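Local coordinates for protein aminotransferase (Psychrobacter arcticus 273-4, PDB 3IF2) that probably transfers amino groups between amino acids and keto acids, valine and pyruvate being the likely pair, using pyridoxal 5'-phosphate as cofactor, at residues 114-119 with 153-158; 120-125 with 269-274. All blocks are in the same frame, centred on the assembly; numbering follows the deposited sequence. Where two conformers were deposited one is given.

Both contacts are buried and share helix 115-125, whose first turns serve interaction 1 and whose later turns serve interaction 2. Near the centre of the chain, interaction 1 sets the helix start against a loop; it mixes amide hydrogen bonding with aromatic edges and faces around the cofactor. Interaction 2, on the same helix but against strand 268-273, is purely apolar between the two segments, and its one polar touch on the cofactor comes from Ser273 at the strand's end. The two meet where Phe119 CE1 lies 3.9 Å from Cys271 SG and where the rings of Tyr158 and Phe123 pack edge-to-face. Both also touch the second subunit.

Interaction 1: 114-119 with 153-158; sequences GSQNAF and PEYIGY. With PLP (pyridoxal-5'-phosphate), chain C.
In the pyridoxal phosphate site, Gln116 and Phe119 on the opening turns of helix 115-125 meet Tyr155, Gly157 and Tyr158 of the loop after strand 142-149. Gln116 NE2 gives an almost straight hydrogen bond (174°) to Gly157 O at 3.0 Å; Gly157 O lies in the amide plane of Gln116, whereas the donor stands tilted out of the Gly157 carbonyl plane. CG anti to the backbone N (chi1 -173°) and a bend at chi2 carry the amide across to the loop, where NE2 also binds Val303 O of the second subunit. The other amide atom, Gln116 OE1, takes a weak bond from Tyr155 OH at 3.5 Å, at the edge of that ring. Tyr155 lies nearly parallel to the cofactor ring, its CZ 3.5 Å from PLP C4, while Gly157 N sits over its other face. Tyr158 turns its edge onto the centre of the Phe119 face, T-shaped, with planes at 82° and centroids 5.2 Å apart. Tyr158 OH binds Asp245, itself a cofactor partner, and Phe119 puts the edge atom CE2 3.7 Å from PLP C6. At the N-terminus of the helix, Ser115 N reaches PLP O2P at 2.8 Å and Gln116 N reaches PLP O1P at 3.1 Å, so the helix dipole would help to stabilise the phosphate charge. A CB on the N-cap Gly114 would probably crowd PLP O1P. A helix start cradling the phosphate and an aromatic ring covering the pyridine are typical of fold type I aminotransferases.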
ATOM      1  N   GLY A 114       5.729   3.377   0.155  1.00 34.08           N
ATOM      2  CA  GLY A 114       7.109   2.992  -0.184  1.00 34.22           C
ATOM      3  C   GLY A 114       7.328   3.176  -1.691  1.00 34.75           C
ATOM      4  O   GLY A 114       6.357   3.259  -2.459  1.00 35.72           O
ATOM      5  N   SER A 115       8.583   3.288  -2.128  1.00 34.72           N
ATOM      6  CA  SER A 115       8.896   3.410  -3.570  0.50 34.62           C
ATOM      7  C   SER A 115       8.488   2.174  -4.378  1.00 34.24           C
ATOM      8  O   SER A 115       8.244   2.282  -5.556  1.00 33.78           O
ATOM      9  CB  SER A 115      10.372   3.738  -3.811  0.50 34.76           C
ATOM     10  OG  SER A 115      10.603   5.097  -3.515  0.50 34.89           O
ATOM     11  N   GLN A 116       8.400   1.003  -3.729  1.00 34.42           N
ATOM     12  CA  GLN A 116       7.948  -0.243  -4.381  1.00 34.86           C
ATOM     13  C   GLN A 116       6.518  -0.073  -4.944  1.00 36.44           C
ATOM     14  O   GLN A 116       6.210  -0.515  -6.060  1.00 36.29           O
ATOM     15  CB  GLN A 116       7.971  -1.414  -3.391  1.00 34.69           C
ATOM     16  CG  GLN A 116       7.688  -2.820  -4.008  1.00 34.25           C
ATOM     17  CD  GLN A 116       8.756  -3.285  -4.967  1.00 33.28           C
ATOM     18  OE1 GLN A 116       9.906  -2.828  -4.910  1.00 33.84           O
ATOM     19  NE2 GLN A 116       8.392  -4.217  -5.844  1.00 32.14           N
ATOM     20  N   ASN A 117       5.665   0.572  -4.147  1.00 36.85           N
ATOM     21  CA  ASN A 117       4.303   0.926  -4.532  1.00 36.95           C
ATOM     22  C   ASN A 117       4.375   1.867  -5.740  1.00 36.06           C
ATOM     23  O   ASN A 117       3.605   1.723  -6.698  1.00 36.22           O
ATOM     24  CB  ASN A 117       3.619   1.591  -3.322  1.00 38.96           C
ATOM     25  CG  ASN A 117       2.119   1.501  -3.328  1.00 39.88           C
ATOM     26  OD1 ASN A 117       1.432   2.435  -2.898  1.00 40.67           O
ATOM     27  ND2 ASN A 117       1.603   0.357  -3.725  1.00 41.12           N
ATOM     28  N   ALA A 118       5.328   2.801  -5.718  1.00 35.05           N
ATOM     29  CA  ALA A 118       5.555   3.696  -6.859  1.00 34.40           C
ATOM     30  C   ALA A 118       5.914   2.909  -8.136  1.00 34.56           C
ATOM     31  O   ALA A 118       5.386   3.216  -9.198  1.00 35.99           O
ATOM     32  CB  ALA A 118       6.621   4.741  -6.553  1.00 32.06           C
ATOM     33  N   PHE A 119       6.759   1.882  -8.032  1.00 34.06           N
ATOM     34  CA  PHE A 119       7.159   1.113  -9.225  1.00 33.78           C
ATOM     35  C   PHE A 119       6.051   0.220  -9.732  1.00 32.78           C
ATOM     36  O   PHE A 119       5.929   0.061 -10.944  1.00 33.49           O
ATOM     37  CB  PHE A 119       8.449   0.327  -9.025  1.00 34.05           C
ATOM     38  CG  PHE A 119       9.533   1.139  -8.438  1.00 35.00           C
ATOM     39  CD1 PHE A 119       9.908   2.362  -9.011  1.00 35.94           C
ATOM     40  CD2 PHE A 119      10.176   0.716  -7.286  1.00 35.37           C
ATOM     41  CE1 PHE A 119      10.917   3.133  -8.439  1.00 35.67           C
ATOM     42  CE2 PHE A 119      11.155   1.472  -6.722  1.00 35.00           C
ATOM     43  CZ  PHE A 119      11.534   2.685  -7.300  1.00 35.35           C
ATOM     44  N   PRO A 153      23.414  -5.199 -14.177  1.00 38.16           N
ATOM     45  CA  PRO A 153      22.419  -5.550 -13.176  1.00 38.50           C
ATOM     46  C   PRO A 153      21.598  -4.371 -12.635  1.00 38.76           C
ATOM     47  O   PRO A 153      22.059  -3.220 -12.626  1.00 39.21           O
ATOM     48  CB  PRO A 153      23.223  -6.196 -12.052  1.00 38.66           C
ATOM     49  CG  PRO A 153      24.601  -6.321 -12.534  1.00 38.74           C
ATOM     50  CD  PRO A 153      24.767  -5.643 -13.814  1.00 38.28           C
ATOM     51  N   GLU A 154      20.360  -4.673 -12.273  1.00 38.29           N
ATOM     52  CA  GLU A 154      19.432  -3.706 -11.705  1.00 38.07           C
ATOM     53  C   GLU A 154      18.651  -4.323 -10.567  1.00 37.17           C
ATOM     54  O   GLU A 154      18.770  -5.514 -10.314  1.00 37.04           O
ATOM     55  CB  GLU A 154      18.506  -3.124 -12.792  1.00 38.71           C
ATOM     56  CG  GLU A 154      18.941  -1.744 -13.298  1.00 38.64           C
ATOM     57  CD  GLU A 154      18.727  -0.614 -12.280  1.00 38.10           C
ATOM     58  OE1 GLU A 154      18.309  -0.899 -11.130  1.00 36.64           O
ATOM     59  OE2 GLU A 154      19.006   0.560 -12.644  1.00 37.32           O
ATOM     60  N   TYR A 155      17.854  -3.494  -9.907  1.00 36.89           N
ATOM     61  CA  TYR A 155      17.109  -3.880  -8.718  1.00 36.67           C
ATOM     62  C   TYR A 155      16.217  -5.106  -8.880  1.00 35.57           C
ATOM     63  O   TYR A 155      15.340  -5.131  -9.747  1.00 36.05           O
ATOM     64  CB  TYR A 155      16.293  -2.681  -8.225  1.00 37.90           C
ATOM     65  CG  TYR A 155      15.467  -2.908  -6.978  1.00 38.99           C
ATOM     66  CD1 TYR A 155      16.008  -3.528  -5.841  1.00 39.39           C
ATOM     67  CD2 TYR A 155      14.146  -2.436  -6.913  1.00 39.91           C
ATOM     68  CE1 TYR A 155      15.213  -3.722  -4.692  1.00 40.75           C
ATOM     69  CE2 TYR A 155      13.362  -2.594  -5.782  1.00 40.75           C
ATOM     70  CZ  TYR A 155      13.889  -3.226  -4.675  1.00 41.16           C
ATOM     71  OH  TYR A 155      13.064  -3.373  -3.601  1.00 42.31           O
ATOM     72  N   ILE A 156      16.473  -6.113  -8.042  1.00 34.49           N
ATOM     73  CA  ILE A 156      15.707  -7.371  -8.010  1.00 34.53           C
ATOM     74  C   ILE A 156      14.184  -7.143  -7.875  1.00 34.57           C
ATOM     75  O   ILE A 156      13.392  -7.889  -8.457  1.00 34.81           O
ATOM     76  CB  ILE A 156      16.257  -8.339  -6.886  1.00 33.86           C
ATOM     77  CG1 ILE A 156      15.655  -9.750  -6.965  1.00 33.94           C
ATOM     78  CG2 ILE A 156      16.048  -7.758  -5.517  1.00 33.07           C
ATOM     79  CD1 ILE A 156      16.322 -10.754  -6.018  1.00 33.41           C
ATOM     80  N   GLY A 157      13.799  -6.117  -7.121  1.00 35.32           N
ATOM     81  CA  GLY A 157      12.384  -5.766  -6.879  1.00 36.60           C
ATOM     82  C   GLY A 157      11.543  -5.225  -8.029  1.00 36.35           C
ATOM     83  O   GLY A 157      10.311  -5.146  -7.900  1.00 36.82           O
ATOM     84  N   TYR A 158      12.192  -4.798  -9.109  1.00 35.67           N
ATOM     85  CA  TYR A 158      11.484  -4.406 -10.317  1.00 36.51           C
ATOM     86  C   TYR A 158      10.870  -5.613 -11.025  1.00 36.91           C
ATOM     87  O   TYR A 158       9.788  -5.486 -11.574  1.00 38.19           O
ATOM     88  CB  TYR A 158      12.400  -3.717 -11.349  1.00 36.20           C
ATOM     89  CG  TYR A 158      13.079  -2.422 -10.936  1.00 35.48           C
ATOM     90  CD1 TYR A 158      12.488  -1.506 -10.044  1.00 35.06           C
ATOM     91  CD2 TYR A 158      14.272  -2.049 -11.543  1.00 35.42           C
ATOM     92  CE1 TYR A 158      13.140  -0.300  -9.698  1.00 34.58           C
ATOM     93  CE2 TYR A 158      14.910  -0.853 -11.225  1.00 34.80           C
ATOM     94  CZ  TYR A 158      14.362   0.010 -10.298  1.00 34.62           C
ATOM     95  OH  TYR A 158      15.046   1.175 -10.014  1.00 33.89           O
TER
HETATM   96  N1  PLP C 500      14.917   1.257  -4.946  1.00 49.48           N
HETATM   97  C2  PLP C 500      16.060   0.536  -4.673  1.00 50.57           C
HETATM   98  C2A PLP C 500      17.241   0.741  -5.567  1.00 50.11           C
HETATM   99  C3  PLP C 500      16.087  -0.345  -3.568  1.00 51.41           C
HETATM  100  O3  PLP C 500      17.202  -1.078  -3.258  1.00 50.06           O
HETATM  101  C4  PLP C 500      14.933  -0.504  -2.765  1.00 52.20           C
HETATM  102  C4A PLP C 500      14.930  -1.659  -1.771  1.00 53.42           C
HETATM  103  O4A PLP C 500      14.576  -1.503  -0.595  1.00 54.71           O
HETATM  104  C5  PLP C 500      13.757   0.256  -3.077  1.00 50.64           C
HETATM  105  C6  PLP C 500      13.791   1.131  -4.180  1.00 49.70           C
HETATM  106  C5A PLP C 500      12.434   0.132  -2.297  1.00 48.52           C
HETATM  107  O4P PLP C 500      12.352   0.980  -1.171  1.00 45.22           O
HETATM  108  P   PLP C 500      10.952   1.228  -0.426  1.00 40.81           P
HETATM  109  O1P PLP C 500       9.693   0.575  -0.944  1.00 40.33           O
HETATM  110  O2P PLP C 500      10.815   2.708  -0.551  1.00 40.66           O
HETATM  111  O3P PLP C 500      11.174   0.777   0.963  1.00 38.75           O

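Interaction 2: 120-125 with 269-274; sequences FYLFNL and ILCFSL. With PLP (pyridoxal-5'-phosphate), chain C.
Leu122 of helix 115-125 lodges its CD1 methyl against two side chains of strand 268-273, 3.6 Å from Ile269 CG2 and equally 3.6 Å from Cys271 SG. Its second methyl, CD2, runs alongside the isoleucine, 3.9 Å from Ile269 CG2 and 4.1 Å from Ile269 CD1, the two side chains lying antiparallel. With CG anti to the carbonyl carbon (chi1 -64°), Leu122 sends both branches to the strand, and Ile243 of the neighbouring strand 242-245 closes on Leu122 and Ile269 as well. Cut back to an alanine, Leu122 would lose both methyls, which would probably open a gap in front of Ile269 CG2 and Cys271 SG. Beyond this tight spot the segments part, and no solvent-facing side takes over: toward Ser273 the strand draws away from 120-125 and runs on beside the helix start to the cofactor, Ser273 OG donating to PLP O2P. Another side of the helix turns to the second subunit with mixed chemistry: Phe120 packs on its Val304, and Asn124 ND2 bonds back to Phe120 O at 2.9 Å. No hydrogen bond joins these two segments, so 120-125 meets the strand through apolar side chains, while the polar work falls to the strand's phosphate-binding end.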
ATOM      1  N   PHE A 120       5.256  -0.354  -8.824  1.00 32.32           N
ATOM      2  CA  PHE A 120       4.075  -1.125  -9.212  1.00 32.33           C
ATOM      3  C   PHE A 120       3.130  -0.231 -10.042  1.00 32.77           C
ATOM      4  O   PHE A 120       2.627  -0.663 -11.065  1.00 32.10           O
ATOM      5  CB  PHE A 120       3.360  -1.738  -8.003  1.00 32.30           C
ATOM      6  CG  PHE A 120       2.071  -2.419  -8.358  1.00 32.39           C
ATOM      7  CD1 PHE A 120       2.081  -3.644  -9.006  1.00 32.82           C
ATOM      8  CD2 PHE A 120       0.848  -1.824  -8.085  1.00 32.06           C
ATOM      9  CE1 PHE A 120       0.885  -4.286  -9.373  1.00 32.46           C
ATOM     10  CE2 PHE A 120      -0.350  -2.455  -8.440  1.00 32.47           C
ATOM     11  CZ  PHE A 120      -0.332  -3.691  -9.078  1.00 32.70           C
ATOM     12  N   TYR A 121       2.944   1.020  -9.627  1.00 33.22           N
ATOM     13  CA  TYR A 121       2.134   1.947 -10.406  1.00 34.04           C
ATOM     14  C   TYR A 121       2.811   2.326 -11.727  1.00 35.10           C
ATOM     15  O   TYR A 121       2.228   2.074 -12.795  1.00 36.05           O
ATOM     16  CB  TYR A 121       1.765   3.232  -9.631  1.00 33.19           C
ATOM     17  CG  TYR A 121       0.896   3.079  -8.384  1.00 33.25           C
ATOM     18  CD1 TYR A 121       0.030   2.000  -8.190  1.00 33.37           C
ATOM     19  CD2 TYR A 121       0.884   4.099  -7.432  1.00 33.93           C
ATOM     20  CE1 TYR A 121      -0.772   1.921  -7.040  1.00 34.78           C
ATOM     21  CE2 TYR A 121       0.100   4.044  -6.299  1.00 33.94           C
ATOM     22  CZ  TYR A 121      -0.727   2.959  -6.090  1.00 34.62           C
ATOM     23  OH  TYR A 121      -1.528   2.920  -4.984  1.00 33.62           O
ATOM     24  N   LEU A 122       4.023   2.893 -11.647  1.00 34.49           N
ATOM     25  CA  LEU A 122       4.731   3.397 -12.826  1.00 34.54           C
ATOM     26  C   LEU A 122       5.011   2.337 -13.917  1.00 35.46           C
ATOM     27  O   LEU A 122       4.825   2.627 -15.100  1.00 35.82           O
ATOM     28  CB  LEU A 122       6.029   4.146 -12.444  1.00 34.50           C
ATOM     29  CG  LEU A 122       5.927   5.448 -11.614  1.00 34.37           C
ATOM     30  CD1 LEU A 122       7.337   5.881 -11.111  1.00 33.24           C
ATOM     31  CD2 LEU A 122       5.209   6.584 -12.388  1.00 32.87           C
ATOM     32  N   PHE A 123       5.413   1.122 -13.535  1.00 35.24           N
ATOM     33  CA  PHE A 123       5.709   0.095 -14.535  1.00 35.29           C
ATOM     34  C   PHE A 123       4.454  -0.468 -15.207  1.00 35.13           C
ATOM     35  O   PHE A 123       4.505  -0.840 -16.379  1.00 35.66           O
ATOM     36  CB  PHE A 123       6.622  -1.006 -13.999  1.00 35.90           C
ATOM     37  CG  PHE A 123       8.000  -0.534 -13.539  1.00 36.20           C
ATOM     38  CD1 PHE A 123       8.551   0.716 -13.876  1.00 36.28           C
ATOM     39  CD2 PHE A 123       8.805  -1.420 -12.843  1.00 36.26           C
ATOM     40  CE1 PHE A 123       9.834   1.071 -13.437  1.00 35.76           C
ATOM     41  CE2 PHE A 123      10.073  -1.077 -12.451  1.00 35.71           C
ATOM     42  CZ  PHE A 123      10.594   0.165 -12.741  1.00 35.69           C
ATOM     43  N   ASN A 124       3.345  -0.516 -14.479  1.00 35.05           N
ATOM     44  CA  ASN A 124       2.041  -0.872 -15.063  1.00 34.54           C
ATOM     45  C   ASN A 124       1.374   0.311 -15.773  1.00 34.74           C
ATOM     46  O   ASN A 124       0.515   0.107 -16.628  1.00 35.16           O
ATOM     47  CB  ASN A 124       1.127  -1.495 -14.003  1.00 34.15           C
ATOM     48  CG  ASN A 124       1.508  -2.918 -13.701  1.00 33.66           C
ATOM     49  OD1 ASN A 124       1.363  -3.803 -14.570  1.00 32.84           O
ATOM     50  ND2 ASN A 124       1.995  -3.165 -12.493  1.00 32.04           N
ATOM     51  N   LEU A 125       1.759   1.535 -15.420  1.00 35.82           N
ATOM     52  CA  LEU A 125       1.244   2.749 -16.073  1.00 36.70           C
ATOM     53  C   LEU A 125       1.865   2.922 -17.456  1.00 37.15           C
ATOM     54  O   LEU A 125       1.190   3.370 -18.371  1.00 37.83           O
ATOM     55  CB  LEU A 125       1.529   3.992 -15.211  1.00 37.28           C
ATOM     56  CG  LEU A 125       0.973   5.358 -15.625  1.00 38.46           C
ATOM     57  CD1 LEU A 125      -0.553   5.372 -15.554  1.00 38.26           C
ATOM     58  CD2 LEU A 125       1.580   6.481 -14.747  1.00 38.80           C
ATOM     59  N   ILE A 269      10.591  11.412 -14.096  1.00 36.63           N
ATOM     60  CA  ILE A 269       9.808  10.920 -12.947  1.00 36.52           C
ATOM     61  C   ILE A 269      10.873  10.521 -11.910  1.00 36.60           C
ATOM     62  O   ILE A 269      11.545   9.516 -12.084  1.00 36.47           O
ATOM     63  CB  ILE A 269       8.873   9.740 -13.339  1.00 36.80           C
ATOM     64  CG1 ILE A 269       7.902  10.164 -14.471  1.00 37.16           C
ATOM     65  CG2 ILE A 269       8.057   9.232 -12.131  1.00 36.49           C
ATOM     66  CD1 ILE A 269       7.079   9.017 -15.089  1.00 36.98           C
ATOM     67  N   LEU A 270      11.081  11.368 -10.892  1.00 37.20           N
ATOM     68  CA  LEU A 270      12.066  11.126  -9.813  1.00 37.25           C
ATOM     69  C   LEU A 270      11.381  10.477  -8.632  1.00 35.94           C
ATOM     70  O   LEU A 270      10.435  11.048  -8.087  1.00 35.29           O
ATOM     71  CB  LEU A 270      12.722  12.428  -9.326  1.00 38.80           C
ATOM     72  CG  LEU A 270      13.824  13.127 -10.092  1.00 39.98           C
ATOM     73  CD1 LEU A 270      14.220  14.365  -9.321  1.00 40.71           C
ATOM     74  CD2 LEU A 270      15.018  12.203 -10.245  1.00 41.34           C
ATOM     75  N   CYS A 271      11.856   9.300  -8.240  1.00 35.78           N
ATOM     76  CA  CYS A 271      11.314   8.567  -7.096  1.00 35.70           C
ATOM     77  C   CYS A 271      12.303   8.660  -5.941  1.00 36.45           C
ATOM     78  O   CYS A 271      13.511   8.425  -6.129  1.00 36.51           O
ATOM     79  CB  CYS A 271      11.091   7.108  -7.447  1.00 36.12           C
ATOM     80  SG  CYS A 271       9.931   6.843  -8.810  1.00 36.48           S
ATOM     81  N   PHE A 272      11.798   9.067  -4.770  1.00 36.42           N
ATOM     82  CA  PHE A 272      12.572   9.115  -3.528  1.00 35.97           C
ATOM     83  C   PHE A 272      11.870   8.221  -2.521  1.00 35.10           C
ATOM     84  O   PHE A 272      10.755   7.739  -2.758  1.00 35.18           O
ATOM     85  CB  PHE A 272      12.681  10.524  -2.955  1.00 37.16           C
ATOM     86  CG  PHE A 272      13.131  11.555  -3.940  1.00 38.08           C
ATOM     87  CD1 PHE A 272      12.206  12.157  -4.794  1.00 38.12           C
ATOM     88  CD2 PHE A 272      14.476  11.951  -4.002  1.00 38.84           C
ATOM     89  CE1 PHE A 272      12.607  13.121  -5.706  1.00 38.47           C
ATOM     90  CE2 PHE A 272      14.891  12.923  -4.909  1.00 38.86           C
ATOM     91  CZ  PHE A 272      13.953  13.517  -5.762  1.00 39.12           C
ATOM     92  N   SER A 273      12.535   7.999  -1.400  1.00 34.93           N
ATOM     93  CA  SER A 273      12.006   7.170  -0.325  1.00 34.39           C
ATOM     94  C   SER A 273      12.566   7.620   1.020  1.00 34.87           C
ATOM     95  O   SER A 273      13.659   8.201   1.069  1.00 34.29           O
ATOM     96  CB  SER A 273      12.404   5.724  -0.568  1.00 33.54           C
ATOM     97  OG  SER A 273      11.837   4.852   0.372  1.00 32.93           O
ATOM     98  N   LEU A 274      11.788   7.369   2.081  1.00 35.65           N
ATOM     99  CA  LEU A 274      12.218   7.586   3.472  1.00 36.35           C
ATOM    100  C   LEU A 274      12.799   6.294   4.082  1.00 36.88           C
ATOM    101  O   LEU A 274      13.253   6.299   5.229  1.00 36.67           O
ATOM    102  CB  LEU A 274      11.062   8.097   4.340  1.00 35.51           C
ATOM    103  CG  LEU A 274      10.421   9.447   4.015  1.00 35.22           C
ATOM    104  CD1 LEU A 274       9.359   9.796   5.105  1.00 34.64           C
ATOM    105  CD2 LEU A 274      11.487  10.519   3.915  1.00 34.43           C
TER
HETATM  106  N1  PLP C 500      14.917   1.257  -4.946  1.00 49.48           N
HETATM  107  C2  PLP C 500      16.060   0.536  -4.673  1.00 50.57           C
HETATM  108  C2A PLP C 500      17.241   0.741  -5.567  1.00 50.11           C
HETATM  109  C3  PLP C 500      16.087  -0.345  -3.568  1.00 51.41           C
HETATM  110  O3  PLP C 500      17.202  -1.078  -3.258  1.00 50.06           O
HETATM  111  C4  PLP C 500      14.933  -0.504  -2.765  1.00 52.20           C
HETATM  112  C4A PLP C 500      14.930  -1.659  -1.771  1.00 53.42           C
HETATM  113  O4A PLP C 500      14.576  -1.503  -0.595  1.00 54.71           O
HETATM  114  C5  PLP C 500      13.757   0.256  -3.077  1.00 50.64           C
HETATM  115  C6  PLP C 500      13.791   1.131  -4.180  1.00 49.70           C
HETATM  116  C5A PLP C 500      12.434   0.132  -2.297  1.00 48.52           C
HETATM  117  O4P PLP C 500      12.352   0.980  -1.171  1.00 45.22           O
HETATM  118  P   PLP C 500      10.952   1.228  -0.426  1.00 40.81           P
HETATM  119  O1P PLP C 500       9.693   0.575  -0.944  1.00 40.33           O
HETATM  120  O2P PLP C 500      10.815   2.708  -0.551  1.00 40.66           O
HETATM  121  O3P PLP C 500      11.174   0.777   0.963  1.00 38.75           O